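Local structure of Lin1840 protein (Listeria innocua serovar 6a, 4ZOC) at residues F193-A198 / V208-R213. The protein is a glycoside hydrolase family 3 beta-glucosidase of beta-1,2-glucan metabolism, probably releasing beta-D-glucose from the non-reducing ends of its substrates. The protein carries 2 engineered substitutions. Sequence-based numbering, arbitrary orientation. Where two conformers were deposited one is given.
Sequences FAAYGA and VNMSTR
Tyr196 comes nearest to Val208 with its carbonyl O, 4.1 Å from CG2; its side chain leaves the backbone away from 208-213, and the ring packs edge-to-face with His192 and Trp147. Its OH hydrogen-bonds to Arg149 NH1, and the side chain lies about 7 Å from a bound beta-D-glucopyranose. Ala194 CB sits over one face of the Phe193 ring, 4.2 Å from its plane and displaced from the ring centre; the ring also pairs edge-to-face with Tyr223. The two segments meet through small apolar groups. Val208 places CG1 anti to its backbone N (chi1 168°), and its branches fork around the carbonyl of Ala195, CG1 and CG2 each 3.5 Å from Ala195 O. That oxygen also accepts the N-H of Ala198, closing the 3-10 turn. Val208 CG1 lies 3.8 Å from Ala198 CB. In the conformer described, Met210 bends at chi2 and chi3 (-81° and -63°), bringing CE 3.6 Å from Ala198 CB and 3.9 Å from Ala195 CB; Tyr219 touches all three side chains. One water donates to Ala198 O and accepts from Asn209 N, both at 2.9 Å. Asn209 OD1 accepts a hydrogen bond from Ser211 N of the second subunit; within the chain, Ser211 OG N-caps helix 212-219 at Glu214 N. In this TIM-barrel domain, the loop from strand 187-193 to helix 212-219 thus folds back on itself through methyl and thioether contacts and a water bridge, beside residues that meet the second subunit.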
ATOM      1  N   PHE A 193      -2.051 -19.736   2.656  1.00  8.71           N
ATOM      2  CA  PHE A 193      -1.332 -19.416   3.888  1.00  7.73           C
ATOM      3  C   PHE A 193      -0.017 -18.731   3.512  1.00  7.28           C
ATOM      4  O   PHE A 193       0.853 -19.392   2.938  1.00  8.30           O
ATOM      5  CB  PHE A 193      -1.128 -20.698   4.750  1.00  8.63           C
ATOM      6  CG  PHE A 193      -0.931 -20.424   6.208  1.00  8.36           C
ATOM      7  CD1 PHE A 193      -2.010 -20.072   7.021  1.00 10.01           C
ATOM      8  CD2 PHE A 193       0.347 -20.502   6.764  1.00  8.68           C
ATOM      9  CE1 PHE A 193      -1.842 -19.836   8.386  1.00 11.96           C
ATOM     10  CE2 PHE A 193       0.534 -20.282   8.118  1.00  8.07           C
ATOM     11  CZ  PHE A 193      -0.552 -19.912   8.918  1.00 10.35           C
ATOM     12  N   ALA A 194       0.199 -17.410   3.754  1.00  6.99           N
ATOM     13  CA  ALA A 194      -0.686 -16.450   4.377  1.00  7.49           C
ATOM     14  C   ALA A 194      -0.519 -15.104   3.771  1.00  5.24           C
ATOM     15  O   ALA A 194       0.543 -14.819   3.257  1.00  5.47           O
ATOM     16  CB  ALA A 194      -0.370 -16.250   5.874  1.00  9.06           C
ATOM     17  N   ALA A 195      -1.599 -14.311   3.854  1.00  6.11           N
ATOM     18  CA  ALA A 195      -1.594 -12.865   3.681  1.00  6.17           C
ATOM     19  C   ALA A 195      -1.466 -12.450   2.200  1.00  5.68           C
ATOM     20  O   ALA A 195      -1.097 -11.338   1.877  1.00  5.53           O
ATOM     21  CB  ALA A 195      -0.530 -12.212   4.505  1.00  5.94           C
ATOM     22  N   TYR A 196      -1.856 -13.366   1.312  1.00  5.34           N
ATOM     23  CA  TYR A 196      -1.701 -13.181  -0.109  1.00  6.90           C
ATOM     24  C   TYR A 196      -2.465 -11.928  -0.643  1.00  7.45           C
ATOM     25  O   TYR A 196      -2.100 -11.342  -1.646  1.00  6.74           O
ATOM     26  CB  TYR A 196      -2.210 -14.505  -0.757  1.00  6.64           C
ATOM     27  CG  TYR A 196      -2.229 -14.707  -2.225  1.00  6.02           C
ATOM     28  CD1 TYR A 196      -1.291 -14.162  -3.082  1.00  5.71           C
ATOM     29  CD2 TYR A 196      -3.199 -15.502  -2.768  1.00  7.03           C
ATOM     30  CE1 TYR A 196      -1.338 -14.366  -4.479  1.00  6.33           C
ATOM     31  CE2 TYR A 196      -3.173 -15.785  -4.125  1.00  8.21           C
ATOM     32  CZ  TYR A 196      -2.306 -15.183  -4.988  1.00  6.00           C
ATOM     33  OH  TYR A 196      -2.351 -15.424  -6.339  1.00  5.44           O
ATOM     34  N   GLY A 197      -3.613 -11.652  -0.035  1.00  8.43           N
ATOM     35  CA  GLY A 197      -4.521 -10.525  -0.458  1.00  6.70           C
ATOM     36  C   GLY A 197      -3.905  -9.124  -0.293  1.00  6.57           C
ATOM     37  O   GLY A 197      -4.468  -8.141  -0.799  1.00  7.05           O
ATOM     38  N   ALA A 198      -2.745  -9.049   0.368  1.00  5.61           N
ATOM     39  CA  ALA A 198      -2.049  -7.778   0.576  1.00  7.14           C
ATOM     40  C   ALA A 198      -1.049  -7.490  -0.552  1.00  6.73           C
ATOM     41  O   ALA A 198      -0.279  -6.557  -0.476  1.00  7.45           O
ATOM     42  CB  ALA A 198      -1.378  -7.763   1.960  1.00  6.73           C
ATOM     43  N   VAL A 208       4.206  -8.850  -0.578  1.00  8.02           N
ATOM     44  CA  VAL A 208       3.372  -8.558   0.600  1.00  7.32           C
ATOM     45  C   VAL A 208       4.340  -8.220   1.695  1.00  6.96           C
ATOM     46  O   VAL A 208       5.357  -8.969   1.901  1.00  6.84           O
ATOM     47  CB  VAL A 208       2.589  -9.794   1.013  1.00  7.80           C
ATOM     48  CG1 VAL A 208       1.929  -9.662   2.369  1.00  8.16           C
ATOM     49  CG2 VAL A 208       1.528 -10.134  -0.061  1.00  7.89           C
ATOM     50  N   ASN A 209       4.048  -7.160   2.399  1.00  7.00           N
ATOM     51  CA  ASN A 209       4.832  -6.834   3.626  1.00  7.92           C
ATOM     52  C   ASN A 209       3.943  -6.113   4.639  1.00  6.87           C
ATOM     53  O   ASN A 209       3.228  -5.136   4.297  1.00  7.70           O
ATOM     54  CB  ASN A 209       6.001  -5.965   3.316  1.00  8.66           C
ATOM     55  CG  ASN A 209       6.881  -5.753   4.531  1.00  9.45           C
ATOM     56  OD1 ASN A 209       6.808  -4.691   5.198  1.00 11.08           O
ATOM     57  ND2 ASN A 209       7.727  -6.742   4.823  1.00  9.66           N
ATOM     58  N   MET A 210       3.957  -6.650   5.851  0.60  5.86           N
ATOM     59  CA  MET A 210       3.300  -6.062   7.015  0.60  6.94           C
ATOM     60  C   MET A 210       4.093  -6.482   8.271  0.60  7.18           C
ATOM     61  O   MET A 210       4.885  -7.469   8.264  0.60  7.26           O
ATOM     62  CB  MET A 210       1.815  -6.449   7.162  0.60  6.99           C
ATOM     63  CG  MET A 210       1.500  -7.911   7.526  0.60  7.09           C
ATOM     64  SD  MET A 210       1.531  -9.065   6.139  0.60  7.51           S
ATOM     65  CE  MET A 210       0.210  -8.476   5.100  0.60  7.74           C
ATOM     66  N   SER A 211       3.894  -5.745   9.336  1.00  7.08           N
ATOM     67  CA  SER A 211       4.514  -6.115  10.608  1.00  8.22           C
ATOM     68  C   SER A 211       3.946  -7.511  11.079  1.00  7.74           C
ATOM     69  O   SER A 211       2.839  -7.895  10.771  1.00  8.71           O
ATOM     70  CB  SER A 211       4.347  -5.050  11.668  1.00  8.68           C
ATOM     71  OG  SER A 211       3.015  -5.055  12.215  1.00  9.29           O
ATOM     72  N   THR A 212       4.770  -8.237  11.800  1.00  8.72           N
ATOM     73  CA  THR A 212       4.338  -9.480  12.450  1.00  8.26           C
ATOM     74  C   THR A 212       3.068  -9.286  13.257  1.00  7.99           C
ATOM     75  O   THR A 212       2.099 -10.057  13.153  1.00  8.81           O
ATOM     76  CB  THR A 212       5.450 -10.075  13.257  1.00  8.10           C
ATOM     77  OG1 THR A 212       6.693 -10.091  12.491  1.00  9.71           O
ATOM     78  CG2 THR A 212       5.057 -11.502  13.622  1.00  9.50           C
ATOM     79  N   ARG A 213       3.000  -8.163  13.981  1.00  7.43           N
ATOM     80  CA  ARG A 213       1.834  -7.883  14.808  1.00  9.00           C
ATOM     81  C   ARG A 213       0.599  -7.742  13.937  1.00  8.86           C
ATOM     82  O   ARG A 213      -0.458  -8.237  14.289  1.00  9.97           O
ATOM     83  CB  ARG A 213       2.007  -6.596  15.638  1.00  8.31           C
ATOM     84  CG  ARG A 213       0.819  -6.325  16.603  1.00  9.20           C
ATOM     85  CD  ARG A 213       0.923  -4.937  17.273  1.00  9.85           C
ATOM     86  NE  ARG A 213       1.243  -3.950  16.216  1.00  9.51           N
ATOM     87  CZ  ARG A 213       0.373  -3.550  15.279  1.00 10.61           C
ATOM     88  NH1 ARG A 213      -0.882  -4.012  15.293  1.00 10.32           N
ATOM     89  NH2 ARG A 213       0.754  -2.719  14.248  1.00  9.79           N
TER
HETATM   90  O   HOH W   1       1.785  -5.658   1.364  1.00  8.53           O